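Kunitz-type conkunitzin-S1 (Conus striatus, PDB 6Q6C) blocks voltage-activated potassium channels of the Shaker family with nanomolar potency, as a Kunitz-type neurotoxin from cone snail venom. Local coordinates at residues 4-9 and 55-60; 20-25 and 35-40. The protein carries 1 engineered substitution. All coordinates share one frame; numbering follows the deposited sequence.

Contact 1: residues 4-9 and 55-60; sequences PSLCDL and DTCLYT. Engineered in segment 55-60: Asp-55 (natural residue Arg).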
loop_
_atom_site.group_PDB
_atom_site.type_symbol
_atom_site.label_atom_id
_atom_site.label_comp_id
_atom_site.label_asym_id
_atom_site.label_seq_id
_atom_site.Cartn_x
_atom_site.Cartn_y
_atom_site.Cartn_z
ATOM N N PRO A 4 2.499 -8.287 -9.425
ATOM C CA PRO A 4 3.684 -7.436 -9.424
ATOM C C PRO A 4 4.506 -7.550 -8.130
ATOM O O PRO A 4 3.908 -7.703 -7.054
ATOM C CB PRO A 4 3.065 -6.031 -9.535
ATOM C CG PRO A 4 1.714 -6.228 -10.229
ATOM C CD PRO A 4 1.258 -7.590 -9.774
ATOM N N SER A 5 5.834 -7.476 -8.211
ATOM C CA SER A 5 6.733 -7.583 -7.029
ATOM C C SER A 5 6.432 -6.468 -6.008
ATOM O O SER A 5 6.613 -6.726 -4.796
ATOM C CB SER A 5 8.163 -7.549 -7.431
ATOM O OG SER A 5 8.485 -6.308 -8.052
ATOM N N LEU A 6 5.851 -5.327 -6.414
ATOM C CA LEU A 6 5.554 -4.275 -5.419
ATOM C C LEU A 6 4.532 -4.787 -4.390
ATOM O O LEU A 6 4.512 -4.299 -3.285
ATOM C CB LEU A 6 5.054 -3.013 -6.128
ATOM C CG LEU A 6 3.705 -3.151 -6.817
ATOM C CD1 LEU A 6 2.548 -2.795 -5.910
ATOM C CD2 LEU A 6 3.702 -2.261 -8.023
ATOM N N CYS A 7 3.721 -5.771 -4.754
ATOM C CA CYS A 7 2.641 -6.256 -3.879
ATOM C C CYS A 7 3.214 -6.963 -2.646
ATOM O O CYS A 7 2.465 -7.091 -1.650
ATOM C CB CYS A 7 1.729 -7.211 -4.629
ATOM S SG CYS A 7 0.961 -6.414 -6.079
ATOM N N ASP A 8 4.488 -7.394 -2.705
ATOM C CA ASP A 8 5.144 -8.086 -1.564
ATOM C C ASP A 8 5.971 -7.112 -0.730
ATOM O O ASP A 8 6.493 -7.573 0.271
ATOM C CB ASP A 8 5.988 -9.242 -2.077
ATOM C CG ASP A 8 5.148 -10.334 -2.736
ATOM O OD1 ASP A 8 3.913 -10.457 -2.456
ATOM O OD2 ASP A 8 5.693 -11.014 -3.549
ATOM N N LEU A 9 5.989 -5.832 -1.069
ATOM C CA LEU A 9 6.780 -4.889 -0.267
ATOM C C LEU A 9 6.085 -4.625 1.066
ATOM O O LEU A 9 4.869 -4.633 1.155
ATOM C CB LEU A 9 6.968 -3.584 -1.033
ATOM C CG LEU A 9 7.826 -3.643 -2.301
ATOM C CD1 LEU A 9 7.719 -2.347 -3.047
ATOM C CD2 LEU A 9 9.283 -3.943 -2.004
ATOM N N ASP A 55 -7.100 -4.109 -7.844
ATOM C CA ASP A 55 -6.905 -4.318 -9.306
ATOM C C ASP A 55 -5.446 -4.692 -9.561
ATOM O O ASP A 55 -5.139 -5.483 -10.437
ATOM C CB ASP A 55 -7.318 -3.034 -9.995
ATOM C CG ASP A 55 -7.466 -3.122 -11.500
ATOM O OD1 ASP A 55 -8.094 -4.062 -12.001
ATOM O OD2 ASP A 55 -6.996 -2.204 -12.139
ATOM N N THR A 56 -4.520 -4.082 -8.831
ATOM C CA THR A 56 -3.065 -4.272 -9.048
ATOM C C THR A 56 -2.566 -5.573 -8.425
ATOM O O THR A 56 -1.709 -6.251 -9.047
ATOM C CB THR A 56 -2.274 -3.088 -8.501
ATOM O OG1 THR A 56 -2.727 -1.907 -9.133
ATOM C CG2 THR A 56 -0.788 -3.236 -8.684
ATOM N N CYS A 57 -3.015 -5.911 -7.233
ATOM C CA CYS A 57 -2.386 -6.944 -6.400
ATOM C C CYS A 57 -3.274 -8.164 -6.147
ATOM O O CYS A 57 -2.726 -9.194 -5.989
ATOM C CB CYS A 57 -1.926 -6.398 -5.055
ATOM S SG CYS A 57 -0.582 -5.204 -5.225
ATOM N N LEU A 58 -4.590 -8.032 -6.060
ATOM C CA LEU A 58 -5.429 -9.156 -5.628
ATOM C C LEU A 58 -5.901 -9.901 -6.871
ATOM O O LEU A 58 -5.857 -11.106 -6.885
ATOM C CB LEU A 58 -6.584 -8.595 -4.818
ATOM C CG LEU A 58 -7.471 -9.622 -4.156
ATOM C CD1 LEU A 58 -6.682 -10.662 -3.339
ATOM C CD2 LEU A 58 -8.502 -8.903 -3.307
ATOM N N TYR A 59 -6.335 -9.189 -7.900
ATOM C CA TYR A 59 -6.980 -9.752 -9.114
ATOM C C TYR A 59 -6.008 -9.652 -10.278
ATOM O O TYR A 59 -6.258 -8.871 -11.213
ATOM C CB TYR A 59 -8.294 -9.007 -9.371
ATOM C CG TYR A 59 -9.248 -9.142 -8.221
ATOM C CD1 TYR A 59 -9.782 -10.396 -7.917
ATOM C CD2 TYR A 59 -9.599 -8.081 -7.410
ATOM C CE1 TYR A 59 -10.604 -10.586 -6.826
ATOM C CE2 TYR A 59 -10.444 -8.248 -6.327
ATOM C CZ TYR A 59 -10.995 -9.500 -6.059
ATOM O OH TYR A 59 -11.792 -9.748 -4.952
ATOM N N THR A 60 -4.883 -10.343 -10.141
ATOM C CA THR A 60 -3.837 -10.542 -11.183
ATOM C C THR A 60 -3.971 -11.943 -11.800
ATOM O O THR A 60 -4.823 -12.212 -12.647
ATOM C CB THR A 60 -2.434 -10.426 -10.583
ATOM O OG1 THR A 60 -2.293 -11.624 -9.803
ATOM C CG2 THR A 60 -2.218 -9.140 -9.804
#
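Cys-7 and Cys-57 are covalently joined here, in the disulfide that ties the two ends of the Kunitz (BPTI-like) fold together. One cysteine sits in the short 3-10 turn of residues 5-8, the other near the end of the helix that closes the chain. The two SG atoms are 2.1 Å apart, and a chi3 of -84° gives the bridge a left-handed twist of nearly a quarter turn. On both cysteines SG stands beside its own backbone N, anti to the carbonyl carbon (chi1 -60° for Cys-7, -66° for Cys-57). Both half-cystines are buried.

One apolar group flanks the bridge from the 3-10 turn: Leu-6 brings its CD1 branch to 4.0 Å from Cys-57 SG. The remaining packing gathers around Pro-4. On the helix, Thr-56 lends its methyl group, CG2 lying 4.2 Å from Pro-4 CG as the two side chains slant past each other. The hydroxyl of Thr-56 is engaged along its own helix instead, hydrogen-bonded to the carbonyl of Asp-52. Farther toward the C-terminus, Thr-60 points its CG2 methyl at the CD corner of the proline ring, 3.8 Å from Pro-4 CD.

The 3-10 turn is held by its own backbone bonds, Cys-7 N donating to Pro-4 O at 3.0 Å. Across the contact, the nearest non-sulfur approach is a carbon against a carbonyl, with Pro-4 CD 3.3 Å from Thr-56 O.

Contact 2: residues 20-25 and 35-40; sequences EKRIYY and FDYTGQ. With NO3 (nitrate ion), chain E.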
loop_
_atom_site.group_PDB
_atom_site.type_symbol
_atom_site.label_atom_id
_atom_site.label_comp_id
_atom_site.label_asym_id
_atom_site.label_seq_id
_atom_site.Cartn_x
_atom_site.Cartn_y
_atom_site.Cartn_z
ATOM N N GLU A 20 -1.667 10.714 6.359
ATOM C CA GLU A 20 -2.521 10.467 5.194
ATOM C C GLU A 20 -3.027 9.029 5.164
ATOM O O GLU A 20 -2.328 8.110 5.617
ATOM C CB GLU A 20 -1.716 10.704 3.921
ATOM C CG GLU A 20 -1.351 12.138 3.805
ATOM C CD GLU A 20 -0.582 12.530 2.565
ATOM O OE1 GLU A 20 -0.407 13.739 2.379
ATOM O OE2 GLU A 20 0.040 11.661 1.927
ATOM N N LYS A 21 -4.239 8.867 4.691
ATOM C CA LYS A 21 -4.875 7.530 4.546
ATOM C C LYS A 21 -4.371 6.916 3.240
ATOM O O LYS A 21 -4.544 7.527 2.166
ATOM C CB LYS A 21 -6.394 7.677 4.506
ATOM C CG LYS A 21 -6.965 8.250 5.790
ATOM C CD LYS A 21 -8.450 8.378 5.851
ATOM C CE LYS A 21 -8.893 8.843 7.219
ATOM N NZ LYS A 21 -10.367 8.751 7.328
ATOM N N ARG A 22 -3.817 5.746 3.326
ATOM C CA ARG A 22 -3.436 4.964 2.159
ATOM C C ARG A 22 -3.850 3.507 2.399
ATOM O O ARG A 22 -4.229 3.102 3.479
ATOM C CB ARG A 22 -1.938 5.068 1.900
ATOM C CG ARG A 22 -1.500 6.446 1.453
ATOM C CD ARG A 22 -1.957 6.892 0.065
ATOM N NE ARG A 22 -1.404 8.222 -0.320
ATOM C CZ ARG A 22 -1.837 9.373 0.015
ATOM N NH1 ARG A 22 -3.026 9.526 0.683
ATOM N NH2 ARG A 22 -0.995 10.346 -0.361
ATOM N N ILE A 23 -3.684 2.735 1.369
ATOM C CA ILE A 23 -4.003 1.289 1.302
ATOM C C ILE A 23 -2.749 0.532 0.870
ATOM O O ILE A 23 -2.032 1.026 -0.021
ATOM C CB ILE A 23 -5.164 1.081 0.303
ATOM C CG1 ILE A 23 -6.412 1.917 0.615
ATOM C CG2 ILE A 23 -5.485 -0.401 0.237
ATOM C CD1 ILE A 23 -7.036 1.615 1.913
ATOM N N TYR A 24 -2.498 -0.605 1.500
ATOM C CA TYR A 24 -1.382 -1.455 1.115
ATOM C C TYR A 24 -1.937 -2.870 0.903
ATOM O O TYR A 24 -2.911 -3.252 1.520
ATOM C CB TYR A 24 -0.236 -1.407 2.115
ATOM C CG TYR A 24 -0.449 -2.226 3.370
ATOM C CD1 TYR A 24 -1.295 -1.795 4.346
ATOM C CD2 TYR A 24 0.153 -3.467 3.532
ATOM C CE1 TYR A 24 -1.505 -2.510 5.503
ATOM C CE2 TYR A 24 -0.107 -4.241 4.655
ATOM C CZ TYR A 24 -1.002 -3.781 5.618
ATOM O OH TYR A 24 -1.237 -4.612 6.702
ATOM N N TYR A 25 -1.237 -3.618 0.060
ATOM C CA TYR A 25 -1.544 -5.041 -0.120
ATOM C C TYR A 25 -0.812 -5.852 0.937
ATOM O O TYR A 25 0.413 -5.810 1.000
ATOM C CB TYR A 25 -1.246 -5.545 -1.527
ATOM C CG TYR A 25 -1.650 -6.987 -1.714
ATOM C CD1 TYR A 25 -2.979 -7.338 -1.764
ATOM C CD2 TYR A 25 -0.710 -7.979 -1.881
ATOM C CE1 TYR A 25 -3.372 -8.667 -1.936
ATOM C CE2 TYR A 25 -1.081 -9.304 -2.085
ATOM C CZ TYR A 25 -2.413 -9.641 -2.176
ATOM O OH TYR A 25 -2.806 -10.956 -2.319
ATOM N N PHE A 35 -3.404 1.929 6.045
ATOM C CA PHE A 35 -2.252 2.379 6.804
ATOM C C PHE A 35 -2.111 3.900 6.712
ATOM O O PHE A 35 -2.778 4.554 5.913
ATOM C CB PHE A 35 -0.956 1.664 6.445
ATOM C CG PHE A 35 -0.312 2.130 5.187
ATOM C CD1 PHE A 35 -0.835 1.837 3.932
ATOM C CD2 PHE A 35 0.909 2.744 5.245
ATOM C CE1 PHE A 35 -0.153 2.222 2.793
ATOM C CE2 PHE A 35 1.617 3.097 4.106
ATOM C CZ PHE A 35 1.066 2.854 2.879
ATOM N N ASP A 36 -1.304 4.403 7.633
ATOM C CA ASP A 36 -1.008 5.840 7.718
ATOM C C ASP A 36 0.322 6.105 7.027
ATOM O O ASP A 36 1.344 5.458 7.343
ATOM C CB ASP A 36 -0.888 6.320 9.155
ATOM C CG ASP A 36 -0.339 7.744 9.265
ATOM O OD1 ASP A 36 -1.028 8.644 8.930
ATOM O OD2 ASP A 36 0.723 7.959 9.900
ATOM N N TYR A 37 0.286 7.073 6.102
ATOM C CA TYR A 37 1.473 7.449 5.328
ATOM C C TYR A 37 1.824 8.902 5.602
ATOM O O TYR A 37 0.886 9.747 5.734
ATOM C CB TYR A 37 1.140 7.225 3.859
ATOM C CG TYR A 37 2.246 7.561 2.872
ATOM C CD1 TYR A 37 3.496 6.971 2.994
ATOM C CD2 TYR A 37 2.090 8.507 1.860
ATOM C CE1 TYR A 37 4.528 7.287 2.131
ATOM C CE2 TYR A 37 3.111 8.797 0.952
ATOM C CZ TYR A 37 4.352 8.211 1.097
ATOM O OH TYR A 37 5.369 8.499 0.230
ATOM N N THR A 38 3.118 9.150 5.682
ATOM C CA THR A 38 3.606 10.503 6.012
ATOM C C THR A 38 3.815 11.390 4.818
ATOM O O THR A 38 4.253 12.555 5.016
ATOM C CB THR A 38 4.875 10.435 6.841
ATOM O OG1 THR A 38 5.885 9.880 5.974
ATOM C CG2 THR A 38 4.707 9.677 8.132
ATOM N N GLY A 39 3.499 10.910 3.617
ATOM C CA GLY A 39 3.478 11.788 2.422
ATOM C C GLY A 39 4.725 11.778 1.574
ATOM O O GLY A 39 4.655 12.333 0.463
ATOM N N GLN A 40 5.821 11.217 2.018
ATOM C CA GLN A 40 7.029 11.088 1.166
ATOM C C GLN A 40 7.820 9.872 1.633
ATOM O O GLN A 40 7.624 9.413 2.765
ATOM C CB GLN A 40 7.795 12.426 1.235
ATOM C CG GLN A 40 8.478 12.534 2.596
ATOM C CD GLN A 40 9.328 13.762 2.778
ATOM O OE1 GLN A 40 10.528 13.678 3.002
ATOM N NE2 GLN A 40 8.682 14.900 2.727
HETATM N N NO3 E . 3.553 8.906 -2.529
HETATM O O1 NO3 E . 4.821 9.647 -1.915
HETATM O O2 NO3 E . 1.935 9.634 -2.404
HETATM O O3 NO3 E . 3.294 7.367 -2.352
#
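Glu-20 N donates to Tyr-37 O at 2.8 Å, arriving in the carbonyl plane with an N-H...O angle of 147°. The return bond, Tyr-37 N to Glu-20 O, is 2.9 Å long and straighter. Two residues on, Arg-22 and Phe-35 form a second hydrogen-bonded pair, exchanging N-H and C=O in both directions. Between them lies the non-hydrogen-bonded pair Lys-21 and Asp-36, where Asp-36 CA adds a CA-H...O contact to Glu-20 O.

This is the twisted antiparallel beta hairpin of the Kunitz fold, formed by strands 20-26 and 31-37. Glu-20, Arg-22, Phe-35 and Tyr-37 project from the same face of it. The Arg-22 chain bends at chi2 (-69°), which carries its guanidinium back along its own strand: NH2 makes a salt bridge to Glu-20 OE2 at 2.8 Å, and NH1 donates to Lys-21 O, approaching from above that carbonyl's plane. The aliphatic part of Arg-22 rests on its neighbours, CG at 3.7 Å from Tyr-37 CB and CB at 3.5 Å from Phe-35 CE1. Glu-20 runs alongside Tyr-37.

Tyr-24 turns the edge of its ring to the face of Phe-35 in an offset T-shaped stack, with planes at 89° and centroids 5.6 Å apart. Gly-39 N lies 3.3 Å above the plane of the Tyr-37 ring, toward its rim. A nitrate ion, probably from the crystallisation liquor, places O2 at the edge of the Arg-22 guanidinium; its bond to Tyr-37 OH is implausibly short and doubtful.

How the contacts relate
Contact 1 fastens the two ends of the chain by a buried covalent bridge with apolar flanks, partly buried overall. Contact 2, nested within the loop which that bridge closes, is a surface contact nearly twice as large in buried area, held by backbone hydrogen bonds and an aromatic pair, with a salt bridge along one strand. The two share no segment, and their centres lie 16 Å apart on opposite sides of the chain's centre. Tyr-25, at the end of segment 20-25, spans the gap: its ring packs on the half-cystine of the helix and on a turn carbonyl, with CG 3.4 Å from Cys-57 CB and CD2 3.3 Å from Cys-7 O. The hairpin strand thereby meets both chain ends.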